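Local coordinates for protein probable D-tyrosyl-tRNA(Tyr) deacylase 1 (Homo sapiens, PDB 2OKV) that hydrolyses D-aminoacyl-tRNAs and glycyl-tRNA(Ala) that were wrongly charged, acting as a homodimeric proofreading enzyme, and also binds DNA and may serve in DNA replication, at residues W63-V67 with M68-Y72; K40-E43 with H44-K48. All coordinates share one frame; numbering follows the deposited sequence.

Contact 1: W63-V67 with M68-Y72; sequences WSKSV and MDKQY
Between Ser66 and Asp69 the chain turns from a short strand into a single helical turn, their CA atoms 5.0 Å apart, and Lys70 N closes that turn on Ser66 O. Ser66 and Asp69 form a capping box. Ser66 OG, set between its own backbone N and carbonyl carbon (chi1 66°), accepts from Asp69 N at 3.2 Å. In return, Ser66 N gives an almost straight bond (172°) to Asp69 OD2 at 2.9 Å, reaching the oxygen on its anti side and well out of the carboxylate plane. Lys65 crosses Asp69 at about a right angle, CD resting 3.7 Å from Asp69 CB; a water accepts from Lys65 NZ and donates weakly to Asp69 O. At the other end Gln71, with positive phi, is the C-prime residue of a Schellman motif: Tyr72 N bonds to Val67 O at 2.9 Å, Gln71 N only weakly to Met68 O. Val67 CG2 packs on Tyr72 CB and Lys70 CB sits over the centre of the Tyr72 ring, while Lys70 NZ bonds to Glu56 O. Both helix ends are thus capped, and Ser66 N holds Asp69 OD2 beside the helix start, where its negative charge would probably suit the helix dipole.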
loop_
_atom_site.group_PDB
_atom_site.type_symbol
_atom_site.label_atom_id
_atom_site.label_comp_id
_atom_site.label_asym_id
_atom_site.label_seq_id
_atom_site.Cartn_x
_atom_site.Cartn_y
_atom_site.Cartn_z
ATOM N N TRP B 63 10.701 -14.926 3.783
ATOM C CA TRP B 63 9.367 -15.323 4.254
ATOM C C TRP B 63 9.400 -16.320 5.402
ATOM O O TRP B 63 8.590 -17.258 5.447
ATOM C CB TRP B 63 8.527 -15.883 3.085
ATOM C CG TRP B 63 8.756 -15.157 1.764
ATOM C CD1 TRP B 63 9.089 -15.714 0.564
ATOM C CD2 TRP B 63 8.691 -13.738 1.542
ATOM N NE1 TRP B 63 9.234 -14.731 -0.396
ATOM C CE2 TRP B 63 8.988 -13.512 0.179
ATOM C CE3 TRP B 63 8.414 -12.638 2.369
ATOM C CZ2 TRP B 63 9.008 -12.229 -0.381
ATOM C CZ3 TRP B 63 8.430 -11.358 1.810
ATOM C CH2 TRP B 63 8.722 -11.167 0.451
ATOM N N SER B 64 10.343 -16.156 6.324
ATOM C CA SER B 64 10.483 -17.158 7.396
ATOM C C SER B 64 10.225 -16.623 8.804
ATOM O O SER B 64 10.099 -17.396 9.743
ATOM C CB SER B 64 11.833 -17.893 7.327
ATOM O OG SER B 64 12.925 -16.994 7.262
ATOM N N LYS B 65 10.148 -15.306 8.949
ATOM C CA LYS B 65 9.955 -14.714 10.267
ATOM C C LYS B 65 8.897 -13.617 10.226
ATOM O O LYS B 65 8.850 -12.814 9.280
ATOM C CB LYS B 65 11.276 -14.155 10.803
ATOM C CG LYS B 65 12.421 -15.169 10.919
ATOM C CD LYS B 65 12.496 -15.823 12.276
ATOM C CE LYS B 65 13.639 -16.838 12.319
ATOM N NZ LYS B 65 13.910 -17.291 13.712
ATOM N N SER B 66 8.052 -13.576 11.250
ATOM C CA SER B 66 7.092 -12.465 11.399
ATOM C C SER B 66 7.714 -11.279 12.139
ATOM O O SER B 66 8.809 -11.387 12.684
ATOM C CB SER B 66 5.881 -12.945 12.172
ATOM O OG SER B 66 6.251 -13.279 13.502
ATOM N N VAL B 67 6.988 -10.164 12.196
ATOM C CA VAL B 67 7.405 -8.998 12.967
ATOM C C VAL B 67 7.702 -9.389 14.434
ATOM O O VAL B 67 8.638 -8.873 15.038
ATOM C CB VAL B 67 6.347 -7.841 12.842
ATOM C CG1 VAL B 67 5.072 -8.159 13.632
ATOM C CG2 VAL B 67 6.931 -6.486 13.258
ATOM N N MET B 68 6.915 -10.309 14.990
ATOM C CA MET B 68 7.076 -10.727 16.385
ATOM C C MET B 68 8.297 -11.623 16.570
ATOM O O MET B 68 8.980 -11.536 17.593
ATOM C CB MET B 68 5.840 -11.473 16.892
ATOM C CG MET B 68 4.625 -10.618 17.100
ATOM S SD MET B 68 3.405 -11.397 18.174
ATOM C CE MET B 68 4.385 -12.227 19.424
ATOM N N ASP B 69 8.553 -12.494 15.592
ATOM C CA ASP B 69 9.767 -13.317 15.581
ATOM C C ASP B 69 11.014 -12.441 15.630
ATOM O O ASP B 69 11.997 -12.786 16.298
ATOM C CB ASP B 69 9.828 -14.188 14.319
ATOM C CG ASP B 69 8.773 -15.274 14.299
ATOM O OD1 ASP B 69 8.366 -15.736 15.390
ATOM O OD2 ASP B 69 8.347 -15.662 13.191
ATOM N N LYS B 70 10.965 -11.318 14.907
ATOM C CA LYS B 70 12.102 -10.409 14.785
ATOM C C LYS B 70 12.171 -9.393 15.922
ATOM O O LYS B 70 13.178 -8.687 16.070
ATOM C CB LYS B 70 12.050 -9.655 13.447
ATOM C CG LYS B 70 12.100 -10.522 12.201
ATOM C CD LYS B 70 13.412 -11.303 12.105
ATOM C CE LYS B 70 14.541 -10.455 11.529
ATOM N NZ LYS B 70 15.755 -11.322 11.292
ATOM N N GLN B 71 11.105 -9.332 16.724
ATOM C CA GLN B 71 10.922 -8.292 17.726
ATOM C C GLN B 71 11.074 -6.919 17.067
ATOM O O GLN B 71 11.733 -6.030 17.594
ATOM C CB GLN B 71 11.880 -8.472 18.918
ATOM C CG GLN B 71 11.654 -9.756 19.728
ATOM C CD GLN B 71 10.510 -9.656 20.748
ATOM O OE1 GLN B 71 9.595 -10.486 20.746
ATOM N NE2 GLN B 71 10.568 -8.649 21.635
ATOM N N TYR B 72 10.452 -6.775 15.896
ATOM C CA TYR B 72 10.477 -5.534 15.145
ATOM C C TYR B 72 9.233 -4.705 15.497
ATOM O O TYR B 72 8.410 -5.122 16.324
ATOM C CB TYR B 72 10.572 -5.808 13.637
ATOM C CG TYR B 72 11.972 -6.129 13.115
ATOM C CD1 TYR B 72 12.163 -6.565 11.799
ATOM C CD2 TYR B 72 13.103 -5.993 13.929
ATOM C CE1 TYR B 72 13.439 -6.843 11.301
ATOM C CE2 TYR B 72 14.387 -6.286 13.445
ATOM C CZ TYR B 72 14.541 -6.702 12.129
ATOM O OH TYR B 72 15.806 -6.983 11.644
HETATM O O HOH W 1 14.320 -14.682 14.884
#

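Contact 2: K40-E43 with H44-K48; sequences KELE and HMVRK
Lys40 swings CG away from its backbone N (chi1 -172°) and runs out extended, while His44 places its ring beside its own N (chi1 -79°), which brings the two together one helical turn apart. Lys40 CG lies off-centre over the imidazole in a CH-pi contact, 4.1 Å from the ring centroid and 30° off the normal; its closest ring atom is His44 CE1 at 3.7 Å. The lysine chain crosses the ring obliquely. The ring also leans back on the backbone: ND1 is 2.8 Å from Lys40 O, the carbonyl that accepts from His44 N at 2.9 Å. Arg47 folds back so that NH1 stands 3.9 Å above the centre of the His44 ring, and one face of its guanidinium lies over Glu43 O. The Glu43 carboxylate has its bonded partner in Gln39, through OE2. On another side of the helix Leu42 CD2 meets Val46 CG2 at 4.3 Å; Leu42 packs on Phe105 and Val46 on Phe109, both of helix 99-116. An unbroken run of i to i+4 backbone bonds makes this a regular, amphipathic alpha-helix, with Leu42, Met45 and Val46 buried and Lys40 and Arg47 exposed.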
loop_
_atom_site.group_PDB
_atom_site.type_symbol
_atom_site.label_atom_id
_atom_site.label_comp_id
_atom_site.label_asym_id
_atom_site.label_seq_id
_atom_site.Cartn_x
_atom_site.Cartn_y
_atom_site.Cartn_z
ATOM N N LYS B 40 -14.808 -10.327 15.824
ATOM C CA LYS B 40 -14.188 -11.454 15.117
ATOM C C LYS B 40 -13.129 -10.997 14.098
ATOM O O LYS B 40 -11.990 -11.488 14.075
ATOM C CB LYS B 40 -15.279 -12.294 14.441
ATOM C CG LYS B 40 -14.793 -13.604 13.834
ATOM C CD LYS B 40 -15.952 -14.418 13.292
ATOM C CE LYS B 40 -15.458 -15.504 12.373
ATOM N NZ LYS B 40 -16.583 -16.371 11.942
ATOM N N GLU B 41 -13.484 -10.041 13.253
ATOM C CA GLU B 41 -12.545 -9.568 12.233
ATOM C C GLU B 41 -11.385 -8.814 12.875
ATOM O O GLU B 41 -10.233 -8.964 12.464
ATOM C CB GLU B 41 -13.280 -8.678 11.250
ATOM C CG GLU B 41 -14.802 -8.893 11.340
ATOM C CD GLU B 41 -15.327 -9.620 10.169
ATOM O OE1 GLU B 41 -14.903 -9.237 9.067
ATOM O OE2 GLU B 41 -16.156 -10.548 10.329
ATOM N N LEU B 42 -11.692 -8.018 13.897
ATOM C CA LEU B 42 -10.667 -7.310 14.665
ATOM C C LEU B 42 -9.611 -8.305 15.160
ATOM O O LEU B 42 -8.427 -8.129 14.888
ATOM C CB LEU B 42 -11.315 -6.584 15.849
ATOM C CG LEU B 42 -10.503 -5.662 16.765
ATOM C CD1 LEU B 42 -11.469 -4.779 17.554
ATOM C CD2 LEU B 42 -9.593 -6.463 17.721
ATOM N N GLU B 43 -10.056 -9.342 15.871
ATOM C CA GLU B 43 -9.151 -10.372 16.424
ATOM C C GLU B 43 -8.416 -11.173 15.349
ATOM O O GLU B 43 -7.217 -11.459 15.480
ATOM C CB GLU B 43 -9.910 -11.289 17.389
ATOM C CG GLU B 43 -10.343 -10.524 18.642
ATOM C CD GLU B 43 -11.029 -11.357 19.710
ATOM O OE1 GLU B 43 -10.972 -12.604 19.638
ATOM O OE2 GLU B 43 -11.619 -10.753 20.650
ATOM N N HIS B 44 -9.130 -11.509 14.281
ATOM C CA HIS B 44 -8.525 -12.237 13.155
ATOM C C HIS B 44 -7.461 -11.417 12.422
ATOM O O HIS B 44 -6.397 -11.934 12.080
ATOM C CB HIS B 44 -9.610 -12.721 12.191
ATOM C CG HIS B 44 -10.332 -13.955 12.650
ATOM N ND1 HIS B 44 -10.867 -14.087 13.915
ATOM C CD2 HIS B 44 -10.616 -15.109 12.002
ATOM C CE1 HIS B 44 -11.447 -15.269 14.028
ATOM N NE2 HIS B 44 -11.312 -15.907 12.880
ATOM N N MET B 45 -7.732 -10.135 12.196
ATOM C CA MET B 45 -6.762 -9.261 11.532
ATOM C C MET B 45 -5.496 -9.041 12.374
ATOM O O MET B 45 -4.384 -9.078 11.841
ATOM C CB MET B 45 -7.394 -7.922 11.139
ATOM C CG MET B 45 -6.474 -6.976 10.344
ATOM S SD MET B 45 -5.860 -7.681 8.794
ATOM C CE MET B 45 -7.255 -7.466 7.688
ATOM N N VAL B 46 -5.665 -8.829 13.679
ATOM C CA VAL B 46 -4.522 -8.751 14.592
ATOM C C VAL B 46 -3.622 -10.005 14.455
ATOM O O VAL B 46 -2.411 -9.894 14.264
ATOM C CB VAL B 46 -4.975 -8.597 16.041
ATOM C CG1 VAL B 46 -3.817 -8.829 17.001
ATOM C CG2 VAL B 46 -5.576 -7.191 16.266
ATOM N N ARG B 47 -4.226 -11.186 14.562
ATOM C CA ARG B 47 -3.469 -12.440 14.457
ATOM C C ARG B 47 -2.706 -12.539 13.135
ATOM O O ARG B 47 -1.534 -12.948 13.108
ATOM C CB ARG B 47 -4.387 -13.640 14.654
ATOM C CG ARG B 47 -4.597 -13.987 16.120
ATOM C CD ARG B 47 -5.308 -15.330 16.311
ATOM N NE ARG B 47 -6.730 -15.126 16.611
ATOM C CZ ARG B 47 -7.733 -15.481 15.809
ATOM N NH1 ARG B 47 -7.487 -16.090 14.647
ATOM N NH2 ARG B 47 -8.986 -15.232 16.174
ATOM N N LYS B 48 -3.356 -12.154 12.037
ATOM C CA LYS B 48 -2.718 -12.225 10.717
ATOM C C LYS B 48 -1.533 -11.283 10.596
ATOM O O LYS B 48 -0.491 -11.677 10.064
ATOM C CB LYS B 48 -3.714 -11.948 9.582
ATOM C CG LYS B 48 -4.742 -13.061 9.357
ATOM C CD LYS B 48 -6.010 -12.478 8.748
ATOM C CE LYS B 48 -6.015 -12.549 7.245
ATOM N NZ LYS B 48 -6.669 -13.822 6.809
#

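In the fold
Contact 2 comes first along the chain, inside helix 39-51; contact 1 follows after strand 53-55 and the loop leading to strand 65-66. Their centres lie 18 Å apart and their nearest atoms about 7 Å, without touching. Strand 53-55 bridges the two: it follows the helix of contact 2 and pairs with strand 65-66, with a classic beta bulge setting Ser64 and Lys65 opposite the single residue Phe55. Contact 1 then leads into strand 73-78 of the mixed five-stranded sheet. Neither touches the magnesium ion, about 12 Å from the Val67 side chain and 11 Å from that of Met45. At the start of contact 1, Trp63 meets Phe93 and packs on Pro91 of the second subunit, placing this end at the dimer interface.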